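Local coordinates for protein alpha-L-arabinosidase (Xanthomonas axonopodis pv. citri, PDB 6D25) that probably removes alpha-L-arabinofuranosyl side groups from arabinoxylan by hydrolysis, including from internally di-substituted chains, as a member of glycoside hydrolase family 51, at residues A278-F283 and A330-T335; Y268-P271 and P275-A278; A286-T291 and D348-S353; Q341-L346 and M381-G386; P476-Y481 and P510-V515. All blocks are in the same frame, centred on the assembly; numbering follows the deposited sequence.

Contact 1 (A278-F283 and A330-T335); sequences ASSTTF and APLPGT
Ala330 N donates to Ala278 O at 2.8 Å and ties together two loops of the (beta/alpha)8 barrel. Segment 278-283 comes from the loop after strand 262-269. Segment 330-335 comes from the loop after the next barrel strand, 319-325. The bond is fairly straight, 155° at the hydrogen, with the donor tilted from the carbonyl plane. Ala330 CB rests against the same carbonyl, 3.5 Å from Ala278 O. A water extends the link: it donates to Ala330 O at 2.6 Å and is also hydrogen-bonded to Ser280 OG. Leu332 supplies the apolar part. Its chi1 of -74° sets CG beside the backbone N, and methyl CD2 reaches back over the gap. CD2 lies 3.7 Å from Ser280 OG. The same methyl meets Thr281 CG2 at 3.8 Å, the two side chains meeting at a slant. Ser280 OG is buried but well served, since Gln343 N is bonded to it besides the water.

The second shell shapes each loop. Ser279 turns away from the contact and its OG accepts from Thr281 N and Thr282 N, an ST turn that is also an ST motif. On the other side a type II turn runs from Leu332 to Thr335, with Gly334 at a positive phi. Leu332 O accepts from Thr335 N, and Thr335 OG1 reaches the same oxygen on a lone pair at 2.7 Å.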
# COMPACT_ATOMS: atom_id res chain seq x y z
N ALA A 278 -15.77 -24.85 24.07
CA ALA A 278 -16.18 -26.24 24.29
C ALA A 278 -14.99 -27.09 24.75
O ALA A 278 -13.85 -26.91 24.25
CB ALA A 278 -16.79 -26.80 23.03
N SER A 279 -15.23 -28.03 25.67
CA SER A 279 -14.14 -28.92 26.15
C SER A 279 -13.70 -29.87 25.03
O SER A 279 -14.55 -30.45 24.35
CB SER A 279 -14.54 -29.69 27.37
OG SER A 279 -13.56 -30.64 27.72
N SER A 280 -12.39 -30.05 24.89
CA SER A 280 -11.78 -31.04 23.99
C SER A 280 -11.72 -32.43 24.64
O SER A 280 -11.42 -33.40 23.94
CB SER A 280 -10.40 -30.60 23.56
OG SER A 280 -9.49 -30.61 24.66
N THR A 281 -11.92 -32.53 25.95
CA THR A 281 -11.69 -33.78 26.69
C THR A 281 -12.98 -34.41 27.23
O THR A 281 -13.00 -35.60 27.43
CB THR A 281 -10.78 -33.59 27.90
OG1 THR A 281 -11.36 -32.62 28.77
CG2 THR A 281 -9.38 -33.16 27.51
N THR A 282 -14.00 -33.59 27.53
CA THR A 282 -15.11 -34.02 28.36
C THR A 282 -16.40 -33.48 27.73
O THR A 282 -16.56 -32.26 27.62
CB THR A 282 -14.99 -33.47 29.79
OG1 THR A 282 -13.66 -33.64 30.25
CG2 THR A 282 -15.97 -34.12 30.74
N PHE A 283 -17.28 -34.35 27.28
CA PHE A 283 -18.45 -33.90 26.60
C PHE A 283 -19.51 -35.00 26.59
O PHE A 283 -19.20 -36.18 26.67
CB PHE A 283 -18.13 -33.47 25.17
CG PHE A 283 -17.32 -34.45 24.35
CD1 PHE A 283 -17.93 -35.45 23.62
CD2 PHE A 283 -15.93 -34.34 24.28
CE1 PHE A 283 -17.16 -36.32 22.88
CE2 PHE A 283 -15.17 -35.22 23.53
CZ PHE A 283 -15.79 -36.21 22.83
N ALA A 330 -11.96 -24.92 23.55
CA ALA A 330 -11.31 -24.21 24.65
C ALA A 330 -9.88 -24.74 24.78
O ALA A 330 -9.62 -25.93 24.59
CB ALA A 330 -12.06 -24.38 25.96
N PRO A 331 -8.97 -23.88 25.19
CA PRO A 331 -7.62 -24.35 25.53
C PRO A 331 -7.66 -25.28 26.75
O PRO A 331 -8.52 -25.12 27.62
CB PRO A 331 -6.85 -23.06 25.85
CG PRO A 331 -7.93 -22.13 26.38
CD PRO A 331 -9.18 -22.46 25.60
N LEU A 332 -6.75 -26.26 26.81
CA LEU A 332 -6.71 -27.12 27.96
C LEU A 332 -6.41 -26.30 29.22
O LEU A 332 -5.65 -25.33 29.18
CB LEU A 332 -5.63 -28.19 27.76
CG LEU A 332 -5.98 -29.29 26.77
CD1 LEU A 332 -4.73 -30.03 26.31
CD2 LEU A 332 -7.00 -30.24 27.36
N PRO A 333 -6.97 -26.74 30.36
CA PRO A 333 -6.76 -26.06 31.64
C PRO A 333 -5.27 -25.91 31.97
O PRO A 333 -4.49 -26.85 31.77
CB PRO A 333 -7.44 -26.95 32.67
CG PRO A 333 -8.54 -27.61 31.89
CD PRO A 333 -7.87 -27.90 30.54
N GLY A 334 -4.86 -24.73 32.40
CA GLY A 334 -3.46 -24.56 32.82
C GLY A 334 -2.53 -24.27 31.66
O GLY A 334 -1.35 -24.07 31.87
N THR A 335 -3.04 -24.20 30.42
CA THR A 335 -2.16 -23.88 29.29
C THR A 335 -2.30 -22.42 28.90
O THR A 335 -3.32 -21.80 29.16
CB THR A 335 -2.44 -24.79 28.08
OG1 THR A 335 -3.74 -24.52 27.52
CG2 THR A 335 -2.27 -26.25 28.43
O HOH W 1 -10.02 -28.21 25.81

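Contact 2 (Y268-P271 and P275-A278); sequences YTIP and PPRA
Ile270 and Pro276 pack together in the loop that leaves barrel strand 262-269 and leads to helix 285-312 of the (beta/alpha)8 fold. From CB, which points toward the other segment, the Ile270 side chain splits into two branches. The short one, CG2, does the touching. It is anti to the backbone N (chi1, measured to CG1, is -48°) and comes 4.0 Å from Pro276 CA. Pro276 CB and CG are hardly farther, so the methyl lies along the CA-CB-CG side of the proline ring. The long branch goes elsewhere. CG1 leans back on the tyrosine two residues earlier, 3.7 Å from Tyr268 CB. Its tip, CD1, is 3.9 Å from the same Tyr268 CB. Trp328 borders both Ile270 and Pro276, so the pair shares one aromatic neighbour.

A second apolar pair lies further along. The Pro271 ring meets Ala278 CB through CG at 3.9 Å. The methyl also touches the backbone, with Ala278 CB 3.6 Å from Pro271 O. Thr291 and Gln290 of helix 285-312 cover Pro271 from outside the loop.

No direct hydrogen bond joins the two segments, and water does the polar work. Two waters lie between Pro271 O and the facing backbone, and both probably donate to that oxygen. One of them accepts from Ala278 N at 3.2 Å, and the other accepts from Arg277 N at 2.9 Å.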
# COMPACT_ATOMS: atom_id res chain seq x y z
N TYR A 268 -13.63 -23.40 10.33
CA TYR A 268 -13.40 -24.15 11.55
C TYR A 268 -14.71 -24.69 12.10
O TYR A 268 -15.77 -24.06 12.02
CB TYR A 268 -12.76 -23.26 12.62
CG TYR A 268 -11.33 -22.92 12.33
CD1 TYR A 268 -10.32 -23.82 12.60
CD2 TYR A 268 -10.99 -21.71 11.75
CE1 TYR A 268 -9.00 -23.52 12.32
CE2 TYR A 268 -9.67 -21.42 11.44
CZ TYR A 268 -8.66 -22.32 11.73
OH TYR A 268 -7.34 -22.04 11.43
N THR A 269 -14.58 -25.87 12.71
CA THR A 269 -15.66 -26.51 13.39
C THR A 269 -15.59 -26.09 14.87
O THR A 269 -14.67 -26.54 15.59
CB THR A 269 -15.57 -28.03 13.19
OG1 THR A 269 -15.69 -28.33 11.79
CG2 THR A 269 -16.63 -28.78 13.97
N ILE A 270 -16.51 -25.23 15.29
CA ILE A 270 -16.40 -24.63 16.61
C ILE A 270 -17.71 -24.88 17.35
O ILE A 270 -18.63 -24.05 17.31
CB ILE A 270 -16.07 -23.12 16.53
CG1 ILE A 270 -14.91 -22.84 15.58
CG2 ILE A 270 -15.82 -22.56 17.92
CD1 ILE A 270 -14.48 -21.38 15.53
N PRO A 271 -17.80 -26.00 18.06
CA PRO A 271 -19.00 -26.22 18.85
C PRO A 271 -19.21 -25.09 19.87
O PRO A 271 -18.25 -24.64 20.51
CB PRO A 271 -18.81 -27.56 19.58
CG PRO A 271 -17.38 -27.93 19.38
CD PRO A 271 -16.83 -27.08 18.26
N PRO A 275 -16.56 -17.06 20.86
CA PRO A 275 -15.19 -17.62 20.97
C PRO A 275 -15.20 -19.09 21.46
O PRO A 275 -16.12 -19.50 22.15
CB PRO A 275 -14.52 -16.74 22.02
CG PRO A 275 -15.65 -16.29 22.92
CD PRO A 275 -16.87 -16.21 22.02
N PRO A 276 -14.14 -19.85 21.13
CA PRO A 276 -14.15 -21.31 21.38
C PRO A 276 -14.13 -21.64 22.88
O PRO A 276 -13.17 -21.33 23.56
CB PRO A 276 -12.90 -21.85 20.70
CG PRO A 276 -12.52 -20.77 19.73
CD PRO A 276 -12.90 -19.48 20.44
N ARG A 277 -15.19 -22.25 23.38
CA ARG A 277 -15.27 -22.54 24.81
C ARG A 277 -15.62 -24.01 25.08
O ARG A 277 -15.75 -24.37 26.23
CB ARG A 277 -16.32 -21.64 25.48
CG ARG A 277 -15.93 -20.17 25.50
CD ARG A 277 -16.95 -19.35 26.30
NE ARG A 277 -16.81 -17.89 26.16
CZ ARG A 277 -15.88 -17.14 26.77
NH1 ARG A 277 -14.94 -17.71 27.52
NH2 ARG A 277 -15.86 -15.83 26.59
N ALA A 278 -15.77 -24.85 24.07
CA ALA A 278 -16.18 -26.24 24.29
C ALA A 278 -14.99 -27.09 24.75
O ALA A 278 -13.85 -26.91 24.25
CB ALA A 278 -16.79 -26.80 23.03
O HOH W 2 -15.42 -24.70 20.86
O HOH W 3 -17.66 -22.39 21.89

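Contact 3 (A286-T291 and D348-S353); sequences AAWIQT and DALVAS
Thr291, which packs on Val351 of the facing helix, gives both of its donors to one oxygen. Ala287 O takes the usual helical bond from Thr291 N and a shorter one, 2.7 Å, from Thr291 OG1. The two donors come from opposite faces of the carbonyl plane, and the hydroxyl approaches at a C=O...O angle of 157°. This fixes the rotation of the threonine. With chi1 at -56°, OG1 stays beside the backbone N and methyl CG2 is left to face the other helix. That methyl meets Val351 CG2 at 4.0 Å, the two side chains crossing at about a right angle.

The other half of the contact is a tryptophan and a leucine. Trp288 CG is anti to the backbone N (chi1 168°), which carries the indole from the flank of its helix out to Leu350. Trp288 CZ2 lies 3.7 Å from Leu350 CD2. The neighbouring ring atom CH2 meets both methyls, and is 4.1 Å from Leu350 CD1. The approach to the ring is oblique. Two bonds along from CZ2, Trp288 NE1 is hydrogen-bonded to Leu448 O, so the buried ring is held by a polar bond as well as by packing.

Both segments lie in consecutive outer helices of the (beta/alpha)8 barrel, 285-312 and 346-361. Arg347 of the second helix also lies on Trp288 and Thr291. Helix 393-400 covers Ala349 and Ala352, while Tyr419 of strand 407-421 packs on Trp288.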
# COMPACT_ATOMS: atom_id res chain seq x y z
N ALA A 286 -24.96 -34.46 23.39
CA ALA A 286 -25.38 -33.18 22.77
C ALA A 286 -24.17 -32.47 22.12
O ALA A 286 -24.27 -32.01 20.99
CB ALA A 286 -26.07 -32.29 23.80
N ALA A 287 -23.04 -32.42 22.83
CA ALA A 287 -21.85 -31.76 22.31
C ALA A 287 -21.24 -32.56 21.15
O ALA A 287 -20.67 -31.98 20.22
CB ALA A 287 -20.84 -31.59 23.43
N TRP A 288 -21.35 -33.89 21.22
CA TRP A 288 -20.91 -34.80 20.14
C TRP A 288 -21.65 -34.46 18.84
O TRP A 288 -21.03 -34.12 17.81
CB TRP A 288 -21.16 -36.24 20.58
CG TRP A 288 -21.04 -37.30 19.53
CD1 TRP A 288 -22.06 -37.81 18.79
CD2 TRP A 288 -19.86 -38.05 19.18
NE1 TRP A 288 -21.60 -38.81 17.98
CE2 TRP A 288 -20.25 -38.96 18.16
CE3 TRP A 288 -18.52 -38.03 19.57
CZ2 TRP A 288 -19.36 -39.85 17.57
CZ3 TRP A 288 -17.63 -38.91 18.98
CH2 TRP A 288 -18.04 -39.81 17.99
N ILE A 289 -22.99 -34.54 18.90
CA ILE A 289 -23.75 -34.37 17.66
C ILE A 289 -23.64 -32.92 17.17
O ILE A 289 -23.61 -32.70 15.96
CB ILE A 289 -25.21 -34.82 17.83
CG1 ILE A 289 -25.86 -35.03 16.45
CG2 ILE A 289 -25.99 -33.85 18.71
CD1 ILE A 289 -27.24 -35.62 16.50
N GLN A 290 -23.56 -31.94 18.09
CA GLN A 290 -23.42 -30.55 17.68
C GLN A 290 -22.10 -30.36 16.89
O GLN A 290 -22.08 -29.65 15.90
CB GLN A 290 -23.45 -29.58 18.87
CG GLN A 290 -23.67 -28.13 18.40
CD GLN A 290 -22.95 -26.98 19.07
OE1 GLN A 290 -22.63 -25.97 18.40
NE2 GLN A 290 -22.75 -27.08 20.40
N THR A 291 -21.02 -30.98 17.35
CA THR A 291 -19.74 -30.87 16.67
C THR A 291 -19.83 -31.46 15.25
O THR A 291 -19.35 -30.86 14.28
CB THR A 291 -18.64 -31.57 17.47
OG1 THR A 291 -18.60 -31.02 18.78
CG2 THR A 291 -17.29 -31.43 16.83
N ASP A 348 -12.84 -35.98 17.12
CA ASP A 348 -11.94 -35.32 16.14
C ASP A 348 -11.64 -36.26 14.97
O ASP A 348 -11.56 -35.80 13.82
CB ASP A 348 -10.71 -34.78 16.83
CG ASP A 348 -11.11 -33.75 17.88
OD1 ASP A 348 -11.64 -32.69 17.45
OD2 ASP A 348 -11.00 -34.03 19.10
N ALA A 349 -11.48 -37.55 15.25
CA ALA A 349 -11.30 -38.53 14.16
C ALA A 349 -12.51 -38.46 13.22
O ALA A 349 -12.32 -38.42 11.99
CB ALA A 349 -11.13 -39.90 14.71
N LEU A 350 -13.73 -38.50 13.78
CA LEU A 350 -14.91 -38.44 12.90
C LEU A 350 -14.96 -37.12 12.12
O LEU A 350 -15.40 -37.11 10.95
CB LEU A 350 -16.19 -38.68 13.70
CG LEU A 350 -16.60 -40.16 13.79
CD1 LEU A 350 -15.75 -40.92 14.79
CD2 LEU A 350 -18.04 -40.33 14.12
N VAL A 351 -14.58 -36.00 12.76
CA VAL A 351 -14.52 -34.75 12.05
C VAL A 351 -13.63 -34.91 10.81
O VAL A 351 -14.01 -34.50 9.70
CB VAL A 351 -14.05 -33.58 12.94
CG1 VAL A 351 -13.60 -32.39 12.13
CG2 VAL A 351 -15.16 -33.18 13.91
N ALA A 352 -12.45 -35.50 10.98
CA ALA A 352 -11.55 -35.67 9.83
C ALA A 352 -12.16 -36.58 8.76
O ALA A 352 -12.09 -36.25 7.58
CB ALA A 352 -10.21 -36.19 10.31
N SER A 353 -12.76 -37.73 9.14
CA SER A 353 -13.29 -38.64 8.12
C SER A 353 -14.43 -37.97 7.35
O SER A 353 -14.49 -38.11 6.11
CB SER A 353 -13.71 -40.00 8.66
OG SER A 353 -14.80 -39.85 9.55

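Contact 4 (Q341-L346 and M381-G386); sequences QQQNSL and MILTDG
Gln343 and Leu383 form the close part of this contact. One methyl of the leucine sits over the flat amide. Leu383 CD1 is 3.9 Å from Gln343 NE2. It is almost as near the other end of the group, 4.0 Å from Gln343 OE1. Gln343 CB leaves the backbone away from strand 382-385, but the chain bends at chi2 (-68°), and this brings the amide round to the methyl.

Two polar bonds hold the amide. Gln343 OE1 accepts from Asn344 N at 2.9 Å, on a lone pair and in the plane of the amide C=O. The bond is fairly straight, 156° at the hydrogen. Gln343 NE2 is hydrogen-bonded to Asn482 O. The leucine therefore packs on a group whose rotation is already set.

The rest is looser. Leu383 CD2 comes no nearer than 4.4 Å to Gln342 O. No hydrogen bond crosses between the segments, and even the nearest CA atoms, those of Gln343 and Leu383, are 8.7 Å apart. Toward its end the strand segment becomes exposed at Asp385 and Gly386. In the other direction Asn344 is buried, and its OD1 is hydrogen-bonded to Thr394 OG1.

Near the end of segment 341-346, Ser345 is the N-cap of helix 346-361. Strand 382-385 pairs antiparallel with 388-391 as a beta hairpin. The contact thus lays the hairpin of the last beta-alpha loop against the loop before it, in a (beta/alpha)8 barrel.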
# COMPACT_ATOMS: atom_id res chain seq x y z
N GLN A 341 -3.70 -25.14 22.62
CA GLN A 341 -3.47 -26.53 22.92
C GLN A 341 -4.78 -27.16 23.36
O GLN A 341 -5.42 -26.70 24.30
CB GLN A 341 -2.39 -26.68 24.00
CG GLN A 341 -1.07 -26.07 23.55
CD GLN A 341 0.05 -26.17 24.56
OE1 GLN A 341 -0.19 -26.41 25.76
NE2 GLN A 341 1.27 -25.95 24.05
N GLN A 342 -5.19 -28.20 22.64
CA GLN A 342 -6.42 -28.90 22.93
C GLN A 342 -6.15 -30.40 22.73
O GLN A 342 -5.24 -30.78 21.98
CB GLN A 342 -7.56 -28.39 22.03
CG GLN A 342 -7.30 -28.58 20.54
CD GLN A 342 -8.28 -27.86 19.62
OE1 GLN A 342 -8.69 -26.73 19.90
NE2 GLN A 342 -8.64 -28.50 18.51
N GLN A 343 -6.96 -31.24 23.37
CA GLN A 343 -6.87 -32.67 23.14
C GLN A 343 -7.63 -33.01 21.85
O GLN A 343 -8.25 -32.16 21.15
CB GLN A 343 -7.35 -33.48 24.37
CG GLN A 343 -6.22 -34.05 25.22
CD GLN A 343 -5.43 -35.13 24.52
OE1 GLN A 343 -5.77 -35.52 23.40
NE2 GLN A 343 -4.36 -35.63 25.15
N ASN A 344 -7.47 -34.27 21.48
CA ASN A 344 -7.85 -34.80 20.18
C ASN A 344 -8.47 -36.17 20.44
O ASN A 344 -7.75 -37.09 20.85
CB ASN A 344 -6.60 -34.82 19.31
CG ASN A 344 -6.86 -34.92 17.82
OD1 ASN A 344 -7.48 -35.90 17.35
ND2 ASN A 344 -6.28 -33.97 17.09
N SER A 345 -9.81 -36.25 20.30
CA SER A 345 -10.55 -37.41 20.74
C SER A 345 -11.12 -38.16 19.54
O SER A 345 -10.96 -37.76 18.39
CB SER A 345 -11.67 -36.98 21.68
OG SER A 345 -12.72 -36.38 20.94
N LEU A 346 -11.85 -39.24 19.83
CA LEU A 346 -12.58 -39.96 18.78
C LEU A 346 -13.48 -38.99 17.98
O LEU A 346 -13.67 -39.17 16.75
CB LEU A 346 -13.40 -41.08 19.40
CG LEU A 346 -14.20 -41.94 18.43
CD1 LEU A 346 -13.30 -42.63 17.41
CD2 LEU A 346 -15.05 -42.96 19.22
N MET A 381 -1.91 -33.54 14.40
CA MET A 381 -1.54 -34.92 14.13
C MET A 381 -0.84 -35.54 15.34
O MET A 381 -0.96 -36.74 15.61
CB MET A 381 -0.56 -35.02 12.95
CG MET A 381 -1.05 -34.52 11.63
SD MET A 381 -2.67 -35.18 11.12
CE MET A 381 -3.72 -33.86 11.63
N ILE A 382 -0.05 -34.74 16.01
CA ILE A 382 0.92 -35.20 16.99
C ILE A 382 0.96 -34.22 18.15
O ILE A 382 0.82 -33.04 17.91
CB ILE A 382 2.33 -35.30 16.34
CG1 ILE A 382 2.35 -36.32 15.20
CG2 ILE A 382 3.41 -35.60 17.37
CD1 ILE A 382 3.55 -36.18 14.30
N LEU A 383 1.09 -34.73 19.37
CA LEU A 383 1.32 -33.92 20.55
C LEU A 383 2.69 -34.33 21.12
O LEU A 383 3.00 -35.52 21.15
CB LEU A 383 0.21 -34.12 21.59
CG LEU A 383 -1.21 -33.95 21.06
CD1 LEU A 383 -2.22 -34.21 22.17
CD2 LEU A 383 -1.43 -32.54 20.55
N THR A 384 3.50 -33.35 21.50
CA THR A 384 4.81 -33.60 22.10
C THR A 384 4.92 -32.84 23.41
O THR A 384 4.28 -31.81 23.62
CB THR A 384 5.98 -33.19 21.21
OG1 THR A 384 6.05 -31.77 21.14
CG2 THR A 384 5.91 -33.75 19.81
N ASP A 385 5.77 -33.36 24.27
CA ASP A 385 6.10 -32.71 25.52
C ASP A 385 7.51 -33.15 25.93
O ASP A 385 7.67 -34.26 26.47
CB ASP A 385 5.06 -33.08 26.58
CG ASP A 385 5.33 -32.44 27.94
OD1 ASP A 385 6.20 -31.57 28.03
OD2 ASP A 385 4.65 -32.80 28.87
N GLY A 386 8.49 -32.35 25.60
CA GLY A 386 9.86 -32.79 25.68
C GLY A 386 10.05 -34.01 24.81
O GLY A 386 9.56 -34.03 23.68

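Contact 5 (P476-Y481 and P510-V515); sequences PAIATY and PAHSIV
His512 belongs to a G1 beta bulge leading into strand 513-519, where it and Ser513 both face Asn447, and its ring packs on Ile478 in a loop of the same C-terminal beta region. The methyl CG2 of Ile478 does the touching. It lies 3.8 Å from His512 ND1. It also reaches His512 CG and CB, each at 4.0 Å, so it rests near the root of the ring. The ring meets Pro476 near its far end, with His512 NE2 3.8 Å from Pro476 O. Both approaches are oblique, and the Ile478 and His512 side chains cross at about a right angle. The chi1 of 60° tucks the imidazole between its own backbone N and carbonyl carbon.

Both ring nitrogens have carbonyl partners. NE2 is hydrogen-bonded to Ala475 O and ND1 to Ala450 O. Two such acceptors would tend to favour a ring protonated on both nitrogens, and they fix its rotation.

Each segment also braces itself. Thr480 OG1 donates to Ala477 O at 2.7 Å from above the carbonyl plane, 36° out of it. Ser513 OG donates to Pro510 O in a similar way, also at 2.7 Å and from above the plane.

The contact lies near the surface, but two barrel helices back it. Trp288 of helix 285-312 touches both Ile478 and His512. Leu346 of helix 346-361 touches His512, and Ile514 packs on Ala349, Leu350 and Ser353 of that helix. Strand 513-519 itself runs between strands 441-447 and 468-473.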
# COMPACT_ATOMS: atom_id res chain seq x y z
N PRO A 476 -14.09 -47.42 23.22
CA PRO A 476 -15.24 -47.80 24.05
C PRO A 476 -16.16 -46.60 24.36
O PRO A 476 -17.37 -46.78 24.38
CB PRO A 476 -14.62 -48.40 25.32
CG PRO A 476 -13.16 -48.65 24.97
CD PRO A 476 -12.81 -47.62 23.92
N ALA A 477 -15.61 -45.40 24.46
CA ALA A 477 -16.43 -44.22 24.80
C ALA A 477 -16.16 -43.09 23.79
O ALA A 477 -15.04 -42.98 23.28
CB ALA A 477 -16.15 -43.78 26.23
N ILE A 478 -17.16 -42.25 23.54
CA ILE A 478 -17.01 -41.16 22.56
C ILE A 478 -15.90 -40.19 22.97
O ILE A 478 -15.21 -39.63 22.12
CB ILE A 478 -18.33 -40.43 22.29
CG1 ILE A 478 -18.93 -39.79 23.54
CG2 ILE A 478 -19.33 -41.35 21.60
CD1 ILE A 478 -20.20 -39.00 23.28
N ALA A 479 -15.75 -39.93 24.27
CA ALA A 479 -14.77 -38.95 24.74
C ALA A 479 -13.45 -39.64 25.10
O ALA A 479 -13.04 -39.60 26.29
CB ALA A 479 -15.33 -38.23 25.94
N THR A 480 -12.90 -40.43 24.21
CA THR A 480 -11.63 -41.10 24.49
C THR A 480 -10.59 -40.38 23.64
O THR A 480 -10.86 -40.04 22.49
CB THR A 480 -11.68 -42.60 24.14
OG1 THR A 480 -12.81 -43.21 24.76
CG2 THR A 480 -10.43 -43.34 24.53
N TYR A 481 -9.40 -40.18 24.22
CA TYR A 481 -8.30 -39.56 23.52
C TYR A 481 -7.00 -40.26 23.93
O TYR A 481 -6.98 -41.03 24.85
CB TYR A 481 -8.27 -38.05 23.81
CG TYR A 481 -8.30 -37.67 25.28
CD1 TYR A 481 -7.15 -37.61 26.02
CD2 TYR A 481 -9.49 -37.32 25.90
CE1 TYR A 481 -7.15 -37.24 27.36
CE2 TYR A 481 -9.53 -36.99 27.24
CZ TYR A 481 -8.35 -36.90 27.95
OH TYR A 481 -8.33 -36.56 29.25
N PRO A 510 -20.10 -50.56 13.90
CA PRO A 510 -20.39 -50.18 15.29
C PRO A 510 -20.67 -48.67 15.43
O PRO A 510 -20.29 -47.85 14.57
CB PRO A 510 -19.11 -50.54 16.09
CG PRO A 510 -18.43 -51.58 15.22
CD PRO A 510 -18.75 -51.12 13.81
N ALA A 511 -21.33 -48.34 16.53
CA ALA A 511 -21.56 -46.92 16.91
C ALA A 511 -20.23 -46.18 16.93
O ALA A 511 -19.19 -46.77 17.20
CB ALA A 511 -22.25 -46.88 18.26
N HIS A 512 -20.26 -44.87 16.63
CA HIS A 512 -19.13 -43.97 16.78
C HIS A 512 -17.82 -44.61 16.24
O HIS A 512 -16.82 -44.72 16.95
CB HIS A 512 -19.00 -43.49 18.22
CG HIS A 512 -18.78 -44.53 19.28
ND1 HIS A 512 -19.76 -44.83 20.20
CD2 HIS A 512 -17.70 -45.26 19.63
CE1 HIS A 512 -19.30 -45.71 21.08
NE2 HIS A 512 -18.05 -46.02 20.74
N SER A 513 -17.82 -44.95 14.95
CA SER A 513 -16.70 -45.66 14.39
C SER A 513 -16.49 -45.22 12.93
O SER A 513 -17.41 -44.74 12.25
CB SER A 513 -16.88 -47.18 14.48
OG SER A 513 -17.80 -47.66 13.52
N ILE A 514 -15.24 -45.40 12.49
CA ILE A 514 -14.82 -45.21 11.15
C ILE A 514 -14.22 -46.52 10.64
O ILE A 514 -13.34 -47.06 11.29
CB ILE A 514 -13.76 -44.10 11.06
CG1 ILE A 514 -14.27 -42.78 11.64
CG2 ILE A 514 -13.26 -43.90 9.62
CD1 ILE A 514 -13.13 -41.86 12.05
N VAL A 515 -14.64 -46.99 9.47
CA VAL A 515 -13.96 -48.14 8.85
C VAL A 515 -13.46 -47.72 7.46
O VAL A 515 -14.06 -46.87 6.79
CB VAL A 515 -14.85 -49.38 8.77
CG1 VAL A 515 -15.35 -49.81 10.15
CG2 VAL A 515 -16.04 -49.18 7.83

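Contacts 1 to 4 lie in the (beta/alpha)8 barrel. Contact 5 lies in the C-terminal beta region, where it packs against barrel helices 285-312 and 346-361. Contacts 1 and 2 share Ala278, and their centres are 11 Å apart. Contact 1 meets contact 4 through Ser280 OG and Gln343 N, 2.9 Å apart. Contacts 3 and 5 have centres 10 Å apart, with Trp288 CZ2 3.7 Å from His512 CB. Leu346 N and Thr480 O, 2.9 Å apart, tie contact 4 to contact 5. Contact 2 starts at the C-terminal ends of the barrel strands, probably the active-site side as in such barrels: Tyr268 OH is hydrogen-bonded to Glu324 and to a glycerol, probably from crystallisation.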